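Local coordinates for dual specificity protein phosphatase 18 (Homo sapiens, PDB 2ESB), which removes phosphate from phosphotyrosine and, less readily, phosphothreonine in MAP kinase peptides, acting as a dual-specificity protein phosphatase, at residues S21-S26 with T132-C137; M48-S53 with T100-A105; D81-I86 with A112-A117; M125-A130 with N162-V167. All blocks are in the same frame, centred on the assembly; numbering follows the deposited sequence.

Contact 1: residues S21-S26 with T132-C137; sequences SQITKS and TWTKSC. With ACT (acetate ion), chain B.
Trp-133 NE1 donates to Ile-23 O over 2.8 Å, with an N-H...O angle of 153°. The oxygen lies almost in the plane of the indole, at its edge. Trp-133 brings NE1 there by setting CG anti to the backbone N (chi1 175°), which swings the ring out from the helix toward the strand. Ile-23 CG2 also lies near this part of the ring, 3.8 Å from Trp-133 CD1. The Ile-23 and Trp-133 side chains run alongside one another, pointing opposite ways. Cys-137, one helical turn after Trp-133, stands over one face of the indole with its SG offset toward the rim. Cys-137 CB meets Ile-23 CD1 at 3.5 Å, and this is the apolar centre of the contact. The far end is wet. A water lies 2.7 Å from Ser-21 OG and donates to Cys-137 O at 2.8 Å, while Arg-138 also bonds to Ser-21 OG. Beyond the contact, Thr-24 OG1 accepts from Ser-26 N in an ST turn. Lys-25 N donates to an acetate O at 2.6 Å; the acetate is probably from the crystallisation liquor. Ile-23 also touches Ile-29 of strand 27-30 and Cys-115 of helix 110-122. The axis of 132-137 runs roughly antiparallel to that of edge strand 21-24 and comes within 8.3 Å of it, in the helical layer over the central sheet of the protein tyrosine phosphatase fold.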
loop_
_atom_site.group_PDB
_atom_site.type_symbol
_atom_site.label_atom_id
_atom_site.label_comp_id
_atom_site.label_asym_id
_atom_site.label_seq_id
_atom_site.Cartn_x
_atom_site.Cartn_y
_atom_site.Cartn_z
ATOM N N SER A 21 -7.081 4.618 -7.549
ATOM C CA SER A 21 -6.645 5.840 -6.892
ATOM C C SER A 21 -5.169 6.042 -7.226
ATOM O O SER A 21 -4.312 5.267 -6.801
ATOM C CB SER A 21 -6.826 5.729 -5.378
ATOM O OG SER A 21 -8.177 5.433 -5.043
ATOM N N GLN A 22 -4.859 7.082 -7.992
ATOM C CA GLN A 22 -3.474 7.320 -8.344
ATOM C C GLN A 22 -2.717 7.949 -7.174
ATOM O O GLN A 22 -3.160 8.943 -6.601
ATOM C CB GLN A 22 -3.374 8.211 -9.585
ATOM C CG GLN A 22 -1.920 8.411 -10.017
ATOM C CD GLN A 22 -1.776 8.962 -11.430
ATOM O OE1 GLN A 22 -2.653 9.643 -11.939
ATOM N NE2 GLN A 22 -0.647 8.678 -12.055
ATOM N N ILE A 23 -1.575 7.369 -6.813
ATOM C CA ILE A 23 -0.799 7.898 -5.697
ATOM C C ILE A 23 0.410 8.684 -6.194
ATOM O O ILE A 23 0.719 9.748 -5.661
ATOM C CB ILE A 23 -0.319 6.780 -4.753
ATOM C CG1 ILE A 23 -1.477 5.839 -4.403
ATOM C CG2 ILE A 23 0.271 7.395 -3.484
ATOM C CD1 ILE A 23 -2.728 6.532 -3.866
ATOM N N THR A 24 1.101 8.159 -7.203
ATOM C CA THR A 24 2.259 8.849 -7.768
ATOM C C THR A 24 2.158 8.675 -9.270
ATOM O O THR A 24 1.192 8.105 -9.761
ATOM C CB THR A 24 3.594 8.235 -7.312
ATOM O OG1 THR A 24 3.760 6.961 -7.942
ATOM C CG2 THR A 24 3.629 8.067 -5.772
ATOM N N LYS A 25 3.156 9.150 -10.002
ATOM C CA LYS A 25 3.126 9.018 -11.452
ATOM C C LYS A 25 3.130 7.556 -11.886
ATOM O O LYS A 25 2.681 7.238 -12.984
ATOM C CB LYS A 25 4.324 9.740 -12.077
ATOM C CG LYS A 25 5.686 9.174 -11.683
ATOM C CD LYS A 25 6.784 9.921 -12.411
ATOM C CE LYS A 25 8.122 9.218 -12.316
ATOM N NZ LYS A 25 9.121 9.895 -13.196
ATOM N N SER A 26 3.606 6.658 -11.027
ATOM C CA SER A 26 3.661 5.242 -11.402
ATOM C C SER A 26 3.059 4.269 -10.389
ATOM O O SER A 26 3.306 3.057 -10.458
ATOM C CB SER A 26 5.110 4.828 -11.648
ATOM O OG SER A 26 5.813 4.755 -10.422
ATOM N N THR A 132 -0.877 11.460 5.070
ATOM C CA THR A 132 -1.696 12.603 4.659
ATOM C C THR A 132 -1.869 12.591 3.143
ATOM O O THR A 132 -2.973 12.784 2.622
ATOM C CB THR A 132 -1.039 13.938 5.064
ATOM O OG1 THR A 132 -0.787 13.929 6.475
ATOM C CG2 THR A 132 -1.955 15.122 4.718
ATOM N N TRP A 133 -0.769 12.362 2.442
ATOM C CA TRP A 133 -0.785 12.314 0.986
ATOM C C TRP A 133 -1.661 11.168 0.474
ATOM O O TRP A 133 -2.535 11.373 -0.366
ATOM C CB TRP A 133 0.643 12.147 0.443
ATOM C CG TRP A 133 0.691 11.970 -1.067
ATOM C CD1 TRP A 133 0.644 10.785 -1.766
ATOM C CD2 TRP A 133 0.697 13.012 -2.049
ATOM N NE1 TRP A 133 0.613 11.033 -3.131
ATOM C CE2 TRP A 133 0.643 12.392 -3.326
ATOM C CE3 TRP A 133 0.739 14.412 -1.977
ATOM C CZ2 TRP A 133 0.627 13.129 -4.515
ATOM C CZ3 TRP A 133 0.725 15.142 -3.165
ATOM C CH2 TRP A 133 0.670 14.498 -4.414
ATOM N N THR A 134 -1.433 9.962 0.982
ATOM C CA THR A 134 -2.204 8.811 0.510
ATOM C C THR A 134 -3.689 8.965 0.801
ATOM O O THR A 134 -4.537 8.674 -0.056
ATOM C CB THR A 134 -1.654 7.487 1.112
ATOM O OG1 THR A 134 -0.269 7.346 0.754
ATOM C CG2 THR A 134 -2.418 6.284 0.562
ATOM N N LYS A 135 -4.005 9.434 2.002
ATOM C CA LYS A 135 -5.394 9.649 2.412
ATOM C C LYS A 135 -6.058 10.678 1.479
ATOM O O LYS A 135 -7.250 10.571 1.162
ATOM C CB LYS A 135 -5.419 10.132 3.870
ATOM C CG LYS A 135 -6.761 10.627 4.372
ATOM C CD LYS A 135 -7.567 9.525 4.999
ATOM C CE LYS A 135 -8.786 10.106 5.692
ATOM N NZ LYS A 135 -9.612 9.045 6.303
ATOM N N SER A 136 -5.290 11.669 1.039
ATOM C CA SER A 136 -5.818 12.680 0.118
ATOM C C SER A 136 -6.125 12.024 -1.226
ATOM O O SER A 136 -7.098 12.376 -1.882
ATOM C CB SER A 136 -4.811 13.811 -0.104
ATOM O OG SER A 136 -4.576 14.520 1.099
ATOM N N CYS A 137 -5.298 11.066 -1.635
ATOM C CA CYS A 137 -5.529 10.387 -2.909
ATOM C C CYS A 137 -6.636 9.352 -2.819
ATOM O O CYS A 137 -7.374 9.143 -3.780
ATOM C CB CYS A 137 -4.270 9.672 -3.394
ATOM S SG CYS A 137 -2.856 10.713 -3.691
HETATM C C ACT B . 5.536 11.814 -9.097
HETATM O O ACT B . 5.020 10.685 -8.933
HETATM O OXT ACT B . 6.763 12.035 -8.977
HETATM C CH3 ACT B . 4.578 12.968 -9.463
HETATM O O HOH W 1 -9.537 7.726 -4.857
#

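Contact 2: residues M48-S53 with T100-A105; sequences MVINVS and TLLHCA
Strands 48-51 and 100-103 run parallel and share a regular ladder. Leu-101 N donates to Met-48 O, Ile-50 N to Leu-101 O at 2.8 Å, His-103 N to Ile-50 O, and Val-52 N to His-103 O at 2.7 Å. All four bonds are nearly straight. The tight part is around His-103. Its CG sits between the backbone N and the carbonyl carbon (chi1 80°), which folds the ring back over strand 48-51. Asn-51 CA then lies over one ring face, a CH-pi contact 4.0 Å from the His-103 centroid. Val-49 CG1 meets the ring edge, 3.6 Å from His-103 CD2. The ring is fixed at both nitrogens: His-103 ND1 donates in the ring plane to Cys-104 O at 3.0 Å, and NE2 bonds to Asn-58. On the other face of the sheet, Leu-102 CD2 lies against Ile-50 CB at 3.7 Å and also touches Val-52 CG2. Cys-104 CB still lies 3.3 Å from Val-52 O; the packing thins only at Ser-53, whose CB is 4.4 Å from Cys-104 CA. The partly exposed Ala-105 does not touch the other segment. There begins the phosphate-binding loop of the HCX5R signature. Cys-104 is its predicted phosphocysteine nucleophile, and a bound buffer molecule lies beside it. Strand 65-68 flanks 48-51, helix 83-95 covers Met-48, Ile-50 and Thr-100, and helix 110-122 packs on Val-52 and Cys-104.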
loop_
_atom_site.group_PDB
_atom_site.type_symbol
_atom_site.label_atom_id
_atom_site.label_comp_id
_atom_site.label_asym_id
_atom_site.label_seq_id
_atom_site.Cartn_x
_atom_site.Cartn_y
_atom_site.Cartn_z
ATOM N N MET A 48 2.122 -3.625 -13.978
ATOM C CA MET A 48 2.423 -4.494 -12.851
ATOM C C MET A 48 1.281 -4.450 -11.837
ATOM O O MET A 48 0.847 -3.373 -11.431
ATOM C CB MET A 48 3.714 -4.030 -12.159
ATOM C CG MET A 48 4.153 -4.925 -10.995
ATOM S SD MET A 48 4.805 -6.511 -11.577
ATOM C CE MET A 48 4.222 -7.619 -10.300
ATOM N N VAL A 49 0.798 -5.622 -11.441
ATOM C CA VAL A 49 -0.274 -5.720 -10.458
ATOM C C VAL A 49 0.226 -6.510 -9.252
ATOM O O VAL A 49 0.656 -7.662 -9.377
ATOM C CB VAL A 49 -1.520 -6.430 -11.040
ATOM C CG1 VAL A 49 -2.555 -6.639 -9.937
ATOM C CG2 VAL A 49 -2.128 -5.587 -12.178
ATOM N N ILE A 50 0.180 -5.881 -8.084
ATOM C CA ILE A 50 0.620 -6.521 -6.851
ATOM C C ILE A 50 -0.593 -6.722 -5.952
ATOM O O ILE A 50 -1.154 -5.773 -5.412
ATOM C CB ILE A 50 1.669 -5.668 -6.113
ATOM C CG1 ILE A 50 2.873 -5.413 -7.032
ATOM C CG2 ILE A 50 2.124 -6.404 -4.860
ATOM C CD1 ILE A 50 4.031 -4.630 -6.381
ATOM N N ASN A 51 -0.991 -7.978 -5.815
ATOM C CA ASN A 51 -2.151 -8.381 -5.039
ATOM C C ASN A 51 -1.703 -8.670 -3.613
ATOM O O ASN A 51 -1.066 -9.688 -3.337
ATOM C CB ASN A 51 -2.765 -9.615 -5.728
ATOM C CG ASN A 51 -3.943 -10.220 -4.975
ATOM O OD1 ASN A 51 -4.222 -9.894 -3.822
ATOM N ND2 ASN A 51 -4.625 -11.142 -5.637
ATOM N N VAL A 52 -2.034 -7.759 -2.703
ATOM C CA VAL A 52 -1.652 -7.920 -1.312
ATOM C C VAL A 52 -2.787 -8.579 -0.526
ATOM O O VAL A 52 -3.451 -7.947 0.293
ATOM C CB VAL A 52 -1.287 -6.550 -0.672
ATOM C CG1 VAL A 52 -0.512 -6.773 0.610
ATOM C CG2 VAL A 52 -0.461 -5.715 -1.647
ATOM N N SER A 53 -3.020 -9.856 -0.792
ATOM C CA SER A 53 -4.081 -10.582 -0.092
ATOM C C SER A 53 -3.882 -12.077 -0.254
ATOM O O SER A 53 -3.171 -12.534 -1.145
ATOM C CB SER A 53 -5.450 -10.244 -0.677
ATOM O OG SER A 53 -5.657 -11.011 -1.856
ATOM N N THR A 100 2.605 0.608 -11.520
ATOM C CA THR A 100 2.163 -0.445 -10.626
ATOM C C THR A 100 0.834 -0.179 -9.936
ATOM O O THR A 100 0.571 0.939 -9.489
ATOM C CB THR A 100 3.226 -0.674 -9.520
ATOM O OG1 THR A 100 4.497 -0.969 -10.123
ATOM C CG2 THR A 100 2.826 -1.817 -8.605
ATOM N N LEU A 101 -0.001 -1.219 -9.865
ATOM C CA LEU A 101 -1.259 -1.157 -9.136
ATOM C C LEU A 101 -1.101 -2.067 -7.929
ATOM O O LEU A 101 -0.820 -3.272 -8.066
ATOM C CB LEU A 101 -2.467 -1.666 -9.953
ATOM C CG LEU A 101 -3.743 -1.913 -9.113
ATOM C CD1 LEU A 101 -4.284 -0.586 -8.535
ATOM C CD2 LEU A 101 -4.822 -2.581 -9.971
ATOM N N LEU A 102 -1.237 -1.485 -6.748
ATOM C CA LEU A 102 -1.204 -2.244 -5.509
ATOM C C LEU A 102 -2.678 -2.386 -5.150
ATOM O O LEU A 102 -3.382 -1.386 -5.135
ATOM C CB LEU A 102 -0.553 -1.441 -4.381
ATOM C CG LEU A 102 0.939 -1.523 -4.115
ATOM C CD1 LEU A 102 1.303 -0.479 -3.052
ATOM C CD2 LEU A 102 1.293 -2.948 -3.656
ATOM N N HIS A 103 -3.148 -3.598 -4.862
ATOM C CA HIS A 103 -4.538 -3.775 -4.452
ATOM C C HIS A 103 -4.661 -4.906 -3.438
ATOM O O HIS A 103 -3.762 -5.734 -3.282
ATOM C CB HIS A 103 -5.441 -4.087 -5.655
ATOM C CG HIS A 103 -5.393 -5.519 -6.102
ATOM N ND1 HIS A 103 -6.211 -6.494 -5.570
ATOM C CD2 HIS A 103 -4.637 -6.136 -7.046
ATOM C CE1 HIS A 103 -5.967 -7.646 -6.170
ATOM N NE2 HIS A 103 -5.017 -7.457 -7.070
ATOM N N CYS A 104 -5.770 -4.911 -2.719
ATOM C CA CYS A 104 -6.051 -5.976 -1.775
ATOM C C CYS A 104 -7.542 -6.244 -2.001
ATOM O O CYS A 104 -7.994 -6.188 -3.154
ATOM C CB CYS A 104 -5.696 -5.561 -0.330
ATOM S SG CYS A 104 -6.275 -3.947 0.254
ATOM N N ALA A 105 -8.315 -6.550 -0.968
ATOM C CA ALA A 105 -9.733 -6.803 -1.213
ATOM C C ALA A 105 -10.508 -5.493 -1.321
ATOM O O ALA A 105 -11.256 -5.282 -2.278
ATOM C CB ALA A 105 -10.325 -7.692 -0.105
#

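Contact 3: residues D81-I86 with A112-A117; sequences DFFDPI and AALCLA
Phe-83 and Leu-114 both carry CG anti to their carbonyl carbon (chi1 -74° and -71°), and these torsions bring the two side chains together between their helices. Leu-114 CD2 arrives at the edge of the phenyl ring, in its plane, 3.6 Å from Phe-83 CD2. Ala-117, one turn further along, takes a different side. Ala-117 CB stands over a ring face, 4.1 Å from the Phe-83 centroid and 27° off the normal, as a CH-pi contact. The small methyl lets the backbones come close here, with 5.8 Å between the CA atoms of Phe-83 and Ala-117. The second leucine branch serves another partner: Leu-114 CD1 lies 4.0 Å from Ile-86 CG2. Leu-114 is thus shared by two residues of helix 83-95. In the protein tyrosine phosphatase fold, helix 110-122 follows the catalytic loop, and helix 83-95 packs beside it on the same face of the central sheet. The joint is apolar in its side chains, but it holds one polar link. A water donates to Phe-83 O at 3.1 Å and to Leu-114 O at 3.0 Å, so it bridges two carbonyls across the contact. Helix 145-159 closes in on the phenyl ring: Tyr-154 meets it ring to ring, and Gln-150 and Leu-151 also touch it. Leu-114 reaches on to Val-52 and Leu-79.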
loop_
_atom_site.group_PDB
_atom_site.type_symbol
_atom_site.label_atom_id
_atom_site.label_comp_id
_atom_site.label_asym_id
_atom_site.label_seq_id
_atom_site.Cartn_x
_atom_site.Cartn_y
_atom_site.Cartn_z
ATOM N N ASP A 81 7.531 -7.817 6.512
ATOM C CA ASP A 81 8.578 -8.562 5.794
ATOM C C ASP A 81 8.609 -8.205 4.312
ATOM O O ASP A 81 9.590 -8.472 3.614
ATOM C CB ASP A 81 8.395 -10.070 5.945
ATOM C CG ASP A 81 8.486 -10.523 7.387
ATOM O OD1 ASP A 81 9.134 -9.822 8.191
ATOM O OD2 ASP A 81 7.919 -11.583 7.712
ATOM N N PHE A 82 7.544 -7.581 3.828
ATOM C CA PHE A 82 7.496 -7.204 2.427
ATOM C C PHE A 82 7.721 -5.716 2.158
ATOM O O PHE A 82 7.784 -5.315 1.001
ATOM C CB PHE A 82 6.163 -7.637 1.805
ATOM C CG PHE A 82 5.968 -9.121 1.785
ATOM C CD1 PHE A 82 5.398 -9.774 2.869
ATOM C CD2 PHE A 82 6.378 -9.870 0.687
ATOM C CE1 PHE A 82 5.238 -11.159 2.861
ATOM C CE2 PHE A 82 6.223 -11.259 0.666
ATOM C CZ PHE A 82 5.652 -11.902 1.757
ATOM N N PHE A 83 7.845 -4.908 3.207
ATOM C CA PHE A 83 8.045 -3.463 3.040
ATOM C C PHE A 83 9.173 -3.102 2.067
ATOM O O PHE A 83 8.953 -2.394 1.093
ATOM C CB PHE A 83 8.332 -2.789 4.393
ATOM C CG PHE A 83 7.124 -2.646 5.293
ATOM C CD1 PHE A 83 7.280 -2.195 6.605
ATOM C CD2 PHE A 83 5.844 -2.949 4.838
ATOM C CE1 PHE A 83 6.175 -2.045 7.457
ATOM C CE2 PHE A 83 4.728 -2.801 5.685
ATOM C CZ PHE A 83 4.902 -2.348 6.997
ATOM N N ASP A 84 10.383 -3.579 2.341
ATOM C CA ASP A 84 11.534 -3.271 1.488
ATOM C C ASP A 84 11.506 -3.932 0.123
ATOM O O ASP A 84 11.744 -3.281 -0.894
ATOM C CB ASP A 84 12.837 -3.656 2.190
ATOM C CG ASP A 84 13.341 -2.566 3.093
ATOM O OD1 ASP A 84 13.672 -2.861 4.259
ATOM O OD2 ASP A 84 13.408 -1.410 2.627
ATOM N N PRO A 85 11.235 -5.241 0.079
ATOM C CA PRO A 85 11.206 -5.899 -1.223
ATOM C C PRO A 85 10.131 -5.379 -2.177
ATOM O O PRO A 85 10.388 -5.239 -3.372
ATOM C CB PRO A 85 11.050 -7.375 -0.863
ATOM C CG PRO A 85 10.404 -7.344 0.492
ATOM C CD PRO A 85 11.110 -6.222 1.170
ATOM N N ILE A 86 8.941 -5.077 -1.669
ATOM C CA ILE A 86 7.900 -4.560 -2.543
ATOM C C ILE A 86 8.169 -3.099 -2.917
ATOM O O ILE A 86 7.887 -2.688 -4.041
ATOM C CB ILE A 86 6.508 -4.684 -1.910
ATOM C CG1 ILE A 86 6.138 -6.165 -1.777
ATOM C CG2 ILE A 86 5.480 -3.950 -2.775
ATOM C CD1 ILE A 86 6.076 -6.910 -3.097
ATOM N N ALA A 112 -2.734 -0.355 1.259
ATOM C CA ALA A 112 -2.416 0.982 1.751
ATOM C C ALA A 112 -1.131 0.993 2.575
ATOM O O ALA A 112 -0.316 1.906 2.453
ATOM C CB ALA A 112 -3.576 1.535 2.577
ATOM N N ALA A 113 -0.947 -0.023 3.407
ATOM C CA ALA A 113 0.249 -0.107 4.243
ATOM C C ALA A 113 1.513 -0.230 3.401
ATOM O O ALA A 113 2.535 0.397 3.707
ATOM C CB ALA A 113 0.140 -1.295 5.203
ATOM N N LEU A 114 1.462 -1.035 2.341
ATOM C CA LEU A 114 2.647 -1.180 1.493
ATOM C C LEU A 114 2.934 0.130 0.765
ATOM O O LEU A 114 4.094 0.489 0.539
ATOM C CB LEU A 114 2.472 -2.322 0.485
ATOM C CG LEU A 114 2.505 -3.726 1.107
ATOM C CD1 LEU A 114 2.671 -4.764 0.025
ATOM C CD2 LEU A 114 3.672 -3.840 2.077
ATOM N N CYS A 115 1.872 0.844 0.405
ATOM C CA CYS A 115 2.025 2.125 -0.267
ATOM C C CYS A 115 2.745 3.108 0.665
ATOM O O CYS A 115 3.662 3.810 0.239
ATOM C CB CYS A 115 0.661 2.686 -0.665
ATOM S SG CYS A 115 0.756 4.371 -1.374
ATOM N N LEU A 116 2.336 3.151 1.937
ATOM C CA LEU A 116 2.976 4.051 2.896
ATOM C C LEU A 116 4.461 3.727 3.036
ATOM O O LEU A 116 5.295 4.632 3.079
ATOM C CB LEU A 116 2.300 3.969 4.275
ATOM C CG LEU A 116 0.820 4.361 4.333
ATOM C CD1 LEU A 116 0.329 4.283 5.775
ATOM C CD2 LEU A 116 0.626 5.776 3.775
ATOM N N ALA A 117 4.792 2.439 3.089
ATOM C CA ALA A 117 6.185 2.038 3.222
ATOM C C ALA A 117 6.972 2.510 2.010
ATOM O O ALA A 117 8.090 3.024 2.136
ATOM C CB ALA A 117 6.299 0.501 3.365
HETATM O O HOH W 2 6.141 -1.607 0.128
#

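Contact 4: residues M125-A130 with N162-V167; sequences MSLLDA and NTVHMV
Thr-163 meets the first turn of helix 127-137 with its hydroxyl. Thr-163 OG1 sits between the backbone N and the carbonyl carbon (chi1 54°), and from there it accepts from Leu-128 N at 3.1 Å with an N-H...O angle of 161°. The same OG1 bonds to Glu-155 of helix 145-159, whose carboxylate also takes the N-H of Leu-127 and the side-chain amide of Asn-162. The carbon parts of Thr-163 fill in around the bond. Thr-163 CG2 packs 3.7 Å from Ser-126 CB, and Thr-163 CB lies 3.8 Å from Leu-128 CB. Val-164 comes next and makes the apolar part of the contact. Val-164 CG2 touches Leu-127 CG at 3.8 Å, and the Leu-127 and Val-164 side chains lie nearly perpendicular. Val-164 CG2 also rests against the helix backbone, 3.7 Å from Leu-128 N. Ile-177 covers both Leu-128 and Val-164. From His-165 the chain leaves the helix and passes into the small hairpin of strands 166-167 and 174-175. Ser-126 is the N-cap of the helix, and Ser-126 OG accepts from Asp-129 N at 2.9 Å. Three successive amides of the first turn, Leu-127, Leu-128 and Asp-129, therefore each meet a side-chain oxygen, from Glu-155, Thr-163 and Ser-126. The acidic group beside this helix start would probably be favoured in its charged form by the helix dipole.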
loop_
_atom_site.group_PDB
_atom_site.type_symbol
_atom_site.label_atom_id
_atom_site.label_comp_id
_atom_site.label_asym_id
_atom_site.label_seq_id
_atom_site.Cartn_x
_atom_site.Cartn_y
_atom_site.Cartn_z
ATOM N N MET A 125 9.429 10.754 2.492
ATOM C CA MET A 125 8.322 11.299 3.268
ATOM C C MET A 125 8.241 10.672 4.648
ATOM O O MET A 125 8.524 9.489 4.818
ATOM C CB MET A 125 6.993 11.071 2.541
ATOM C CG MET A 125 6.843 11.881 1.257
ATOM S SD MET A 125 5.373 11.428 0.308
ATOM C CE MET A 125 4.195 12.568 0.940
ATOM N N SER A 126 7.872 11.474 5.640
ATOM C CA SER A 126 7.709 10.954 6.991
ATOM C C SER A 126 6.456 10.080 6.920
ATOM O O SER A 126 5.663 10.220 5.980
ATOM C CB SER A 126 7.465 12.100 7.969
ATOM O OG SER A 126 6.272 12.771 7.620
ATOM N N LEU A 127 6.273 9.184 7.890
ATOM C CA LEU A 127 5.090 8.334 7.898
ATOM C C LEU A 127 3.858 9.232 7.909
ATOM O O LEU A 127 2.879 8.980 7.203
ATOM C CB LEU A 127 5.081 7.406 9.126
ATOM C CG LEU A 127 3.877 6.453 9.267
ATOM C CD1 LEU A 127 3.694 5.633 7.973
ATOM C CD2 LEU A 127 4.086 5.510 10.469
ATOM N N LEU A 128 3.907 10.294 8.703
ATOM C CA LEU A 128 2.776 11.218 8.778
ATOM C C LEU A 128 2.467 11.844 7.413
ATOM O O LEU A 128 1.304 11.875 6.981
ATOM C CB LEU A 128 3.064 12.333 9.796
ATOM C CG LEU A 128 1.997 13.428 9.953
ATOM C CD1 LEU A 128 0.688 12.812 10.409
ATOM C CD2 LEU A 128 2.463 14.474 10.963
ATOM N N ASP A 129 3.496 12.344 6.734
ATOM C CA ASP A 129 3.278 12.976 5.428
ATOM C C ASP A 129 2.857 11.955 4.377
ATOM O O ASP A 129 2.041 12.252 3.505
ATOM C CB ASP A 129 4.527 13.738 4.958
ATOM C CG ASP A 129 4.773 15.021 5.758
ATOM O OD1 ASP A 129 3.852 15.480 6.468
ATOM O OD2 ASP A 129 5.888 15.580 5.673
ATOM N N ALA A 130 3.403 10.752 4.460
ATOM C CA ALA A 130 3.016 9.714 3.511
ATOM C C ALA A 130 1.534 9.398 3.718
ATOM O O ALA A 130 0.795 9.175 2.756
ATOM C CB ALA A 130 3.866 8.462 3.734
ATOM N N ASN A 162 10.318 9.129 14.721
ATOM C CA ASN A 162 8.925 8.847 14.379
ATOM C C ASN A 162 8.063 10.102 14.331
ATOM O O ASN A 162 8.296 11.056 15.068
ATOM C CB ASN A 162 8.311 7.870 15.387
ATOM C CG ASN A 162 8.756 6.451 15.165
ATOM O OD1 ASN A 162 9.208 5.782 16.095
ATOM N ND2 ASN A 162 8.626 5.972 13.930
ATOM N N THR A 163 7.056 10.084 13.464
ATOM C CA THR A 163 6.143 11.207 13.314
ATOM C C THR A 163 4.716 10.766 13.611
ATOM O O THR A 163 3.792 11.577 13.614
ATOM C CB THR A 163 6.215 11.797 11.901
ATOM O OG1 THR A 163 5.992 10.758 10.938
ATOM C CG2 THR A 163 7.583 12.435 11.668
ATOM N N VAL A 164 4.548 9.467 13.835
ATOM C CA VAL A 164 3.255 8.881 14.185
ATOM C C VAL A 164 3.546 7.955 15.381
ATOM O O VAL A 164 4.567 7.267 15.399
ATOM C CB VAL A 164 2.665 8.059 13.014
ATOM C CG1 VAL A 164 1.339 7.441 13.422
ATOM C CG2 VAL A 164 2.469 8.960 11.788
ATOM N N HIS A 165 2.666 7.953 16.377
ATOM C CA HIS A 165 2.864 7.123 17.567
ATOM C C HIS A 165 1.565 6.434 17.965
ATOM O O HIS A 165 0.496 7.036 17.870
ATOM C CB HIS A 165 3.324 7.982 18.751
ATOM C CG HIS A 165 4.362 9.001 18.395
ATOM N ND1 HIS A 165 4.077 10.128 17.655
ATOM C CD2 HIS A 165 5.693 9.043 18.648
ATOM C CE1 HIS A 165 5.186 10.821 17.467
ATOM N NE2 HIS A 165 6.181 10.184 18.060
ATOM N N MET A 166 1.664 5.182 18.414
ATOM C CA MET A 166 0.490 4.431 18.854
ATOM C C MET A 166 0.076 4.935 20.248
ATOM O O MET A 166 0.927 5.149 21.113
ATOM C CB MET A 166 0.815 2.934 18.931
ATOM C CG MET A 166 1.244 2.305 17.598
ATOM S SD MET A 166 0.008 2.579 16.307
ATOM C CE MET A 166 -1.289 1.424 16.817
ATOM N N VAL A 167 -1.221 5.131 20.456
ATOM C CA VAL A 167 -1.731 5.595 21.745
ATOM C C VAL A 167 -2.924 4.738 22.162
ATOM O O VAL A 167 -3.559 4.090 21.318
ATOM C CB VAL A 167 -2.179 7.082 21.686
ATOM C CG1 VAL A 167 -1.003 7.973 21.316
ATOM C CG2 VAL A 167 -3.309 7.250 20.685
#

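In the fold
Contacts 2 and 3 are buried core, and contacts 1 and 4 are only partly buried. Contact 2 is bonded through the backbone inside the central sheet. Contact 3 joins two helices over that sheet by apolar packing and one water, and it touches contact 2 through Val-52 with Leu-114 and Ile-50 with Ile-86. Contacts 1 and 4 share helix 127-137. In contact 1 a helix side chain, Trp-133, donates to strand backbone; in contact 4 a helix backbone N-H at the first turn donates to a loop side chain. Contact 1 also meets contact 2 where Ser-26 O lies 2.8 Å from Thr-100 N. Leu-116 ties contact 3 to both Thr-134 and Leu-127.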